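Local coordinates for protein putative fimbrium subunit Fim1C (Bacteroides uniformis, PDB 4K4K) that is a putative component of the tip of fimbriae, the filamentous surface appendages that mediate cell adhesion and biofilm formation, at residues F67-E71 / G72-Y76; T95-D98 / G99-T103; I253-K257 / A258-V262. One frame throughout, in Å; residues are numbered along the deposited sequence. Where two conformers were deposited one is given.

Contact 1. Residues F67-E71 / G72-Y76; sequences FTAAE and GQTIY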
loop_
_atom_site.group_PDB
_atom_site.type_symbol
_atom_site.label_atom_id
_atom_site.label_comp_id
_atom_site.label_asym_id
_atom_site.label_seq_id
_atom_site.Cartn_x
_atom_site.Cartn_y
_atom_site.Cartn_z
ATOM N N PHE A 67 5.026 -13.948 12.188
ATOM C CA PHE A 67 6.165 -13.805 11.277
ATOM C C PHE A 67 7.326 -14.581 11.819
ATOM O O PHE A 67 7.481 -14.667 13.031
ATOM C CB PHE A 67 6.582 -12.334 11.091
ATOM C CG PHE A 67 5.529 -11.431 10.504
ATOM C CD1 PHE A 67 5.305 -11.398 9.133
ATOM C CD2 PHE A 67 4.829 -10.538 11.313
ATOM C CE1 PHE A 67 4.336 -10.545 8.586
ATOM C CE2 PHE A 67 3.886 -9.657 10.765
ATOM C CZ PHE A 67 3.632 -9.679 9.408
ATOM N N THR A 68 8.151 -15.136 10.926
ATOM C CA THR A 68 9.323 -15.917 11.306
ATOM C C THR A 68 10.567 -15.320 10.652
ATOM O O THR A 68 10.542 -14.979 9.473
ATOM C CB THR A 68 9.123 -17.398 10.937
ATOM O OG1 THR A 68 7.841 -17.815 11.412
ATOM C CG2 THR A 68 10.213 -18.301 11.509
ATOM N N ALA A 69 11.633 -15.231 11.422
ATOM C CA ALA A 69 12.879 -14.687 10.935
ATOM C C ALA A 69 13.448 -15.572 9.847
ATOM O O ALA A 69 13.414 -16.799 9.958
ATOM C CB ALA A 69 13.871 -14.574 12.083
ATOM N N ALA A 70 13.968 -14.952 8.781
ATOM C CA ALA A 70 14.727 -15.686 7.767
ATOM C C ALA A 70 16.007 -16.196 8.452
ATOM O O ALA A 70 16.409 -15.637 9.480
ATOM C CB ALA A 70 15.060 -14.773 6.604
ATOM N N GLU A 71 16.632 -17.255 7.935
ATOM C CA GLU A 71 17.809 -17.790 8.616
ATOM C C GLU A 71 18.921 -16.757 8.761
ATOM O O GLU A 71 19.206 -16.039 7.808
ATOM C CB GLU A 71 18.330 -19.029 7.902
ATOM C CG GLU A 71 19.109 -19.877 8.886
ATOM C CD GLU A 71 19.671 -21.166 8.340
ATOM O OE1 GLU A 71 19.388 -21.517 7.171
ATOM O OE2 GLU A 71 20.421 -21.818 9.096
ATOM N N GLY A 72 19.471 -16.661 9.975
ATOM C CA GLY A 72 20.509 -15.710 10.345
ATOM C C GLY A 72 20.026 -14.284 10.577
ATOM O O GLY A 72 20.852 -13.386 10.792
ATOM N N GLN A 73 18.685 -14.045 10.535
ATOM C CA GLN A 73 18.058 -12.717 10.672
ATOM C C GLN A 73 17.367 -12.523 12.031
ATOM O O GLN A 73 16.842 -11.445 12.293
ATOM C CB GLN A 73 17.018 -12.512 9.546
ATOM C CG GLN A 73 17.591 -12.548 8.113
ATOM C CD GLN A 73 18.445 -11.343 7.798
ATOM O OE1 GLN A 73 17.969 -10.205 7.761
ATOM N NE2 GLN A 73 19.735 -11.561 7.602
ATOM N N THR A 74 17.319 -13.575 12.869
ATOM C CA THR A 74 16.610 -13.522 14.153
ATOM C C THR A 74 17.093 -12.351 15.033
ATOM O O THR A 74 18.302 -12.156 15.268
ATOM C CB THR A 74 16.726 -14.864 14.919
ATOM O OG1 THR A 74 16.264 -15.921 14.103
ATOM C CG2 THR A 74 15.893 -14.874 16.191
ATOM N N ILE A 75 16.120 -11.578 15.517
ATOM C CA ILE A 75 16.362 -10.501 16.464
ATOM C C ILE A 75 16.235 -11.080 17.862
ATOM O O ILE A 75 15.204 -11.709 18.174
ATOM C CB ILE A 75 15.385 -9.325 16.257
ATOM C CG1 ILE A 75 15.658 -8.588 14.929
ATOM C CG2 ILE A 75 15.479 -8.342 17.469
ATOM C CD1 ILE A 75 14.452 -7.680 14.502
ATOM N N TYR A 76 17.256 -10.861 18.691
ATOM C CA TYR A 76 17.241 -11.298 20.098
ATOM C C TYR A 76 17.197 -10.116 21.008
ATOM O O TYR A 76 17.906 -9.132 20.780
ATOM C CB TYR A 76 18.484 -12.138 20.449
ATOM C CG TYR A 76 18.523 -13.450 19.709
ATOM C CD1 TYR A 76 17.839 -14.567 20.189
ATOM C CD2 TYR A 76 19.210 -13.569 18.504
ATOM C CE1 TYR A 76 17.846 -15.778 19.488
ATOM C CE2 TYR A 76 19.216 -14.765 17.792
ATOM C CZ TYR A 76 18.553 -15.874 18.299
ATOM O OH TYR A 76 18.575 -17.041 17.573
HETATM O O HOH W 1 20.725 -14.072 6.662
#
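A type II beta turn from Ala-70 to Gln-73 reverses the chain just after the short strand 68-69. It is closed by one backbone hydrogen bond, Gln-73 N to Ala-70 O, 3.0 Å long with 148° at the hydrogen. Gly-72 takes the third position with positive phi, where a side chain would run into the carbonyl O of Glu-71. Beside the bond, Gln-73 CG packs alongside the methyl of Ala-70, 3.7 Å from Ala-70 CB. The Gln-73 side chain bends at its second torsion (chi2 -70°), and its NE2 gives a 2.9 Å bond to water 1, which in turn donates to Glu-71 O at 2.7 Å. Gln-73 OE1 accepts from the backbone N of Lys-55 on the adjoining strand 47-57. One residue further out, Ala-69 CB lies 3.4 Å from Thr-74 OG1, a van der Waals contact of methyl and hydroxyl oxygen. In this conformer both ends of the Gln-73 amide are engaged, which would limit its turning: the bond from OE1 to Lys-55 ties the exposed turn to strand 47-57, and the water ties NE2 back to the corner of the turn itself.

Contact 2. Residues T95-D98 / G99-T103; sequences TLAD and GNVYT
Ala-97 and Val-101 form a single antiparallel hydrogen-bonded pair at the start of strand 101-105, and the backbone of Asn-100 and Val-101 together lies opposite Ala-97, a G1 beta bulge. The two backbone bonds differ: Ala-97 N to Val-101 O is the shorter at 2.8 Å, whereas Val-101 N to Ala-97 O is the straighter, 168° at the hydrogen. Packing is tight round Leu-96, whose CB comes within 3.6 Å of Val-101 O. Leu-96 CD2 reaches past that oxygen to lie 4.1 Å from Tyr-102 CB, approaching the ring obliquely; Tyr-89 of strand 84-90 touches both side chains. The solvent side is looser. There the CB bond of exposed Asp-98 points away from the strand, and Gly-99 beside it adopts backbone angles that would jam a CB against the preceding carbonyl. Asn-100 stands apart from both, its OD1 hydrogen-bonded to the hydroxyl of Tyr-41 and its side chain resting on Val-179. On the face with Val-101 and Thr-103, Ala-97 CB touches the flank of the valine, 4.1 Å from Val-101 CB, and the same Ala-97 CB is 4.2 Å from Thr-103 CG2.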
loop_
_atom_site.group_PDB
_atom_site.type_symbol
_atom_site.label_atom_id
_atom_site.label_comp_id
_atom_site.label_asym_id
_atom_site.label_seq_id
_atom_site.Cartn_x
_atom_site.Cartn_y
_atom_site.Cartn_z
ATOM N N THR A 95 18.025 -4.378 -0.033
ATOM C CA THR A 95 18.860 -3.188 0.101
ATOM C C THR A 95 17.975 -1.942 0.013
ATOM O O THR A 95 17.279 -1.740 -0.973
ATOM C CB THR A 95 19.981 -3.163 -0.969
ATOM O OG1 THR A 95 20.710 -4.392 -0.916
ATOM C CG2 THR A 95 20.963 -2.000 -0.763
ATOM N N LEU A 96 18.012 -1.128 1.063
ATOM C CA LEU A 96 17.287 0.136 1.093
ATOM C C LEU A 96 18.241 1.244 0.679
ATOM O O LEU A 96 19.459 1.040 0.701
ATOM C CB LEU A 96 16.721 0.387 2.502
ATOM C CG LEU A 96 15.526 -0.494 2.876
ATOM C CD1 LEU A 96 15.247 -0.409 4.363
ATOM C CD2 LEU A 96 14.252 -0.119 2.055
ATOM N N ALA A 97 17.715 2.405 0.304
ATOM C CA ALA A 97 18.586 3.538 -0.004
ATOM C C ALA A 97 19.191 4.036 1.301
ATOM O O ALA A 97 18.598 3.860 2.392
ATOM C CB ALA A 97 17.805 4.642 -0.715
ATOM N N ASP A 98 20.393 4.628 1.178
ATOM C CA ASP A 98 21.188 5.152 2.274
ATOM C C ASP A 98 20.329 5.804 3.369
ATOM O O ASP A 98 19.490 6.659 3.071
ATOM C CB ASP A 98 22.197 6.179 1.703
ATOM C CG ASP A 98 23.283 6.602 2.667
ATOM O OD1 ASP A 98 23.593 5.823 3.588
ATOM O OD2 ASP A 98 23.850 7.703 2.475
ATOM N N GLY A 99 20.524 5.378 4.612
ATOM C CA GLY A 99 19.768 5.930 5.730
ATOM C C GLY A 99 18.396 5.319 5.963
ATOM O O GLY A 99 17.531 5.986 6.540
ATOM N N ASN A 100 18.181 4.032 5.539
ATOM C CA ASN A 100 16.931 3.274 5.763
ATOM C C ASN A 100 15.740 3.894 5.004
ATOM O O ASN A 100 14.637 4.037 5.559
ATOM C CB ASN A 100 16.664 3.213 7.271
ATOM C CG ASN A 100 17.774 2.448 7.948
ATOM O OD1 ASN A 100 18.203 1.399 7.447
ATOM N ND2 ASN A 100 18.347 3.009 9.009
ATOM N N VAL A 101 15.954 4.173 3.706
ATOM C CA VAL A 101 14.920 4.821 2.893
ATOM C C VAL A 101 14.392 3.872 1.825
ATOM O O VAL A 101 15.157 3.307 1.041
ATOM C CB VAL A 101 15.449 6.145 2.267
ATOM C CG1 VAL A 101 14.429 6.779 1.313
ATOM C CG2 VAL A 101 15.862 7.140 3.371
ATOM N N TYR A 102 13.069 3.748 1.799
ATOM C CA TYR A 102 12.303 2.977 0.825
ATOM C C TYR A 102 11.921 3.932 -0.303
ATOM O O TYR A 102 11.312 4.983 -0.048
ATOM C CB TYR A 102 11.071 2.374 1.499
ATOM C CG TYR A 102 10.255 1.481 0.599
ATOM C CD1 TYR A 102 9.387 2.022 -0.347
ATOM C CD2 TYR A 102 10.324 0.092 0.707
ATOM C CE1 TYR A 102 8.610 1.208 -1.167
ATOM C CE2 TYR A 102 9.538 -0.737 -0.112
ATOM C CZ TYR A 102 8.675 -0.168 -1.041
ATOM O OH TYR A 102 7.842 -0.926 -1.848
ATOM N N THR A 103 12.306 3.590 -1.544
ATOM C CA THR A 103 12.005 4.428 -2.719
ATOM C C THR A 103 10.768 3.847 -3.394
ATOM O O THR A 103 10.738 2.659 -3.705
ATOM C CB THR A 103 13.220 4.537 -3.661
ATOM O OG1 THR A 103 13.673 3.220 -3.976
ATOM C CG2 THR A 103 14.380 5.323 -3.036
#

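Contact 3. Residues I253-K257 / A258-V262; sequences ITISK and AGVEV
Gly-259 O, across from Ser-256, accepts two bonds from that one residue: Ser-256 N and Ser-256 OG each reach it at 2.9 Å, from opposite faces of its carbonyl plane. OG can do so because it stands between the backbone N and the carbonyl carbon (chi1 85°), turned over the turn that follows; it also takes a weak bond from Ala-258 N. Water 3 donates to Gly-259 O as well and to Thr-254 O at 2.8 Å, bridging the two strands. With an alanine in place of Ser-256 the hydroxyl is gone, which is likely to leave Gly-259 O with one protein donor fewer and Ala-258 N without its weak acceptor. These bonds lie at the turn end of the beta hairpin of strands 247-256 and 259-268, whose type I turn runs from Ser-256 to Gly-259. In the turn bond, Gly-259 N to Ser-256 O at 3.1 Å, the donor lies above the carbonyl plane. Lys-257 N, at the corner, is bonded to the hydroxyl of Ser-154. Further along, Thr-254 and Glu-261 carry the strand pairing: Thr-254 N to Glu-261 O is nearly straight, 170° at the hydrogen, and Glu-261 N returns a bond to Thr-254 O. Thr-254 OG1 is hydrogen-bonded to water 2 at 2.7 Å. Thr-254, Ser-256 and Glu-261 share one face; the opposite one is apolar, with side chains lying side by side. There Ile-253 CD1 touches Val-262 CG2 at 3.6 Å, and Ile-255 CG1 meets Val-260 CG1 at 3.8 Å, where Phe-230 and Trp-232 of strand 228-233 pack against Val-260.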
loop_
_atom_site.group_PDB
_atom_site.type_symbol
_atom_site.label_atom_id
_atom_site.label_comp_id
_atom_site.label_asym_id
_atom_site.label_seq_id
_atom_site.Cartn_x
_atom_site.Cartn_y
_atom_site.Cartn_z
ATOM N N ILE A 253 -18.782 4.016 -11.540
ATOM C CA ILE A 253 -18.896 4.734 -12.799
ATOM C C ILE A 253 -20.070 4.201 -13.591
ATOM O O ILE A 253 -20.083 3.018 -13.927
ATOM C CB ILE A 253 -17.574 4.586 -13.623
ATOM C CG1 ILE A 253 -16.282 4.659 -12.753
ATOM C CG2 ILE A 253 -17.548 5.481 -14.874
ATOM C CD1 ILE A 253 -15.900 5.955 -12.210
ATOM N N THR A 254 -21.038 5.062 -13.904
ATOM C CA THR A 254 -22.142 4.664 -14.762
ATOM C C THR A 254 -21.891 5.274 -16.139
ATOM O O THR A 254 -21.881 6.501 -16.288
ATOM C CB THR A 254 -23.519 5.045 -14.182
ATOM O OG1 THR A 254 -23.642 4.487 -12.877
ATOM C CG2 THR A 254 -24.664 4.529 -15.061
ATOM N N ILE A 255 -21.751 4.426 -17.151
ATOM C CA ILE A 255 -21.470 4.907 -18.492
ATOM C C ILE A 255 -22.721 4.866 -19.372
ATOM O O ILE A 255 -23.427 3.850 -19.447
ATOM C CB ILE A 255 -20.293 4.125 -19.131
ATOM C CG1 ILE A 255 -19.032 4.157 -18.208
ATOM C CG2 ILE A 255 -19.984 4.640 -20.563
ATOM C CD1 ILE A 255 -17.790 3.373 -18.771
ATOM N N SER A 256 -22.966 5.990 -20.064
ATOM C CA SER A 256 -24.044 6.160 -21.019
ATOM C C SER A 256 -23.446 6.713 -22.326
ATOM O O SER A 256 -22.300 7.160 -22.312
ATOM C CB SER A 256 -25.111 7.087 -20.435
ATOM O OG SER A 256 -24.811 8.454 -20.638
ATOM N N LYS A 257 -24.183 6.682 -23.434
ATOM C CA LYS A 257 -23.693 7.256 -24.689
ATOM C C LYS A 257 -23.505 8.781 -24.525
ATOM O O LYS A 257 -22.595 9.352 -25.112
ATOM C CB LYS A 257 -24.649 6.951 -25.842
ATOM C CG LYS A 257 -24.488 5.546 -26.403
ATOM C CD LYS A 257 -25.437 5.329 -27.588
ATOM C CE LYS A 257 -25.192 4.017 -28.299
ATOM N NZ LYS A 257 -26.032 3.900 -29.533
ATOM N N ALA A 258 -24.327 9.413 -23.674
ATOM C CA ALA A 258 -24.275 10.840 -23.406
ATOM C C ALA A 258 -23.087 11.230 -22.499
ATOM O O ALA A 258 -22.742 12.408 -22.436
ATOM C CB ALA A 258 -25.577 11.285 -22.769
ATOM N N GLY A 259 -22.489 10.256 -21.816
ATOM C CA GLY A 259 -21.367 10.502 -20.920
ATOM C C GLY A 259 -21.354 9.649 -19.673
ATOM O O GLY A 259 -22.167 8.728 -19.527
ATOM N N VAL A 260 -20.423 9.958 -18.758
ATOM C CA VAL A 260 -20.269 9.181 -17.537
ATOM C C VAL A 260 -20.755 9.968 -16.326
ATOM O O VAL A 260 -20.750 11.201 -16.327
ATOM C CB VAL A 260 -18.818 8.661 -17.303
ATOM C CG1 VAL A 260 -18.312 7.835 -18.476
ATOM C CG2 VAL A 260 -17.856 9.792 -16.990
ATOM N N GLU A 261 -21.126 9.236 -15.282
ATOM C CA GLU A 261 -21.514 9.768 -13.987
ATOM C C GLU A 261 -20.878 8.943 -12.927
ATOM O O GLU A 261 -20.730 7.735 -13.103
ATOM C CB GLU A 261 -23.006 9.780 -13.833
ATOM C CG GLU A 261 -23.584 11.050 -14.390
ATOM C CD GLU A 261 -25.082 11.072 -14.253
ATOM O OE1 GLU A 261 -25.643 10.116 -13.671
ATOM O OE2 GLU A 261 -25.688 12.075 -14.685
ATOM N N VAL A 262 -20.437 9.581 -11.849
ATOM C CA VAL A 262 -19.681 8.881 -10.833
ATOM C C VAL A 262 -20.193 9.167 -9.433
ATOM O O VAL A 262 -20.500 10.315 -9.106
ATOM C CB VAL A 262 -18.185 9.315 -10.976
ATOM C CG1 VAL A 262 -17.281 8.650 -9.943
ATOM C CG2 VAL A 262 -17.661 9.086 -12.401
HETATM O O HOH W 2 -22.405 5.723 -10.852
HETATM O O HOH W 3 -24.140 7.935 -17.084
#

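The three contacts are local chain reversals that follow one another in sequence within the fimbrillin-like region of the chain, and none touches another. Contacts 1 and 2 are neighbours, their centres about 20 Å apart and nearest atoms about 10 Å; strand 84-90 lies between them in the sequence. Contact 3 lies on the opposite side of the chain's centre, its own centre about 52 Å from that of contact 1 and about 44 Å from that of contact 2. All three reversals use a glycine at positive phi: in contacts 1 and 2 it follows an exposed acidic residue, whereas in contact 3 it follows an alanine and ends the turn. All are surface contacts at bends of a strand-rich, single-chain protein.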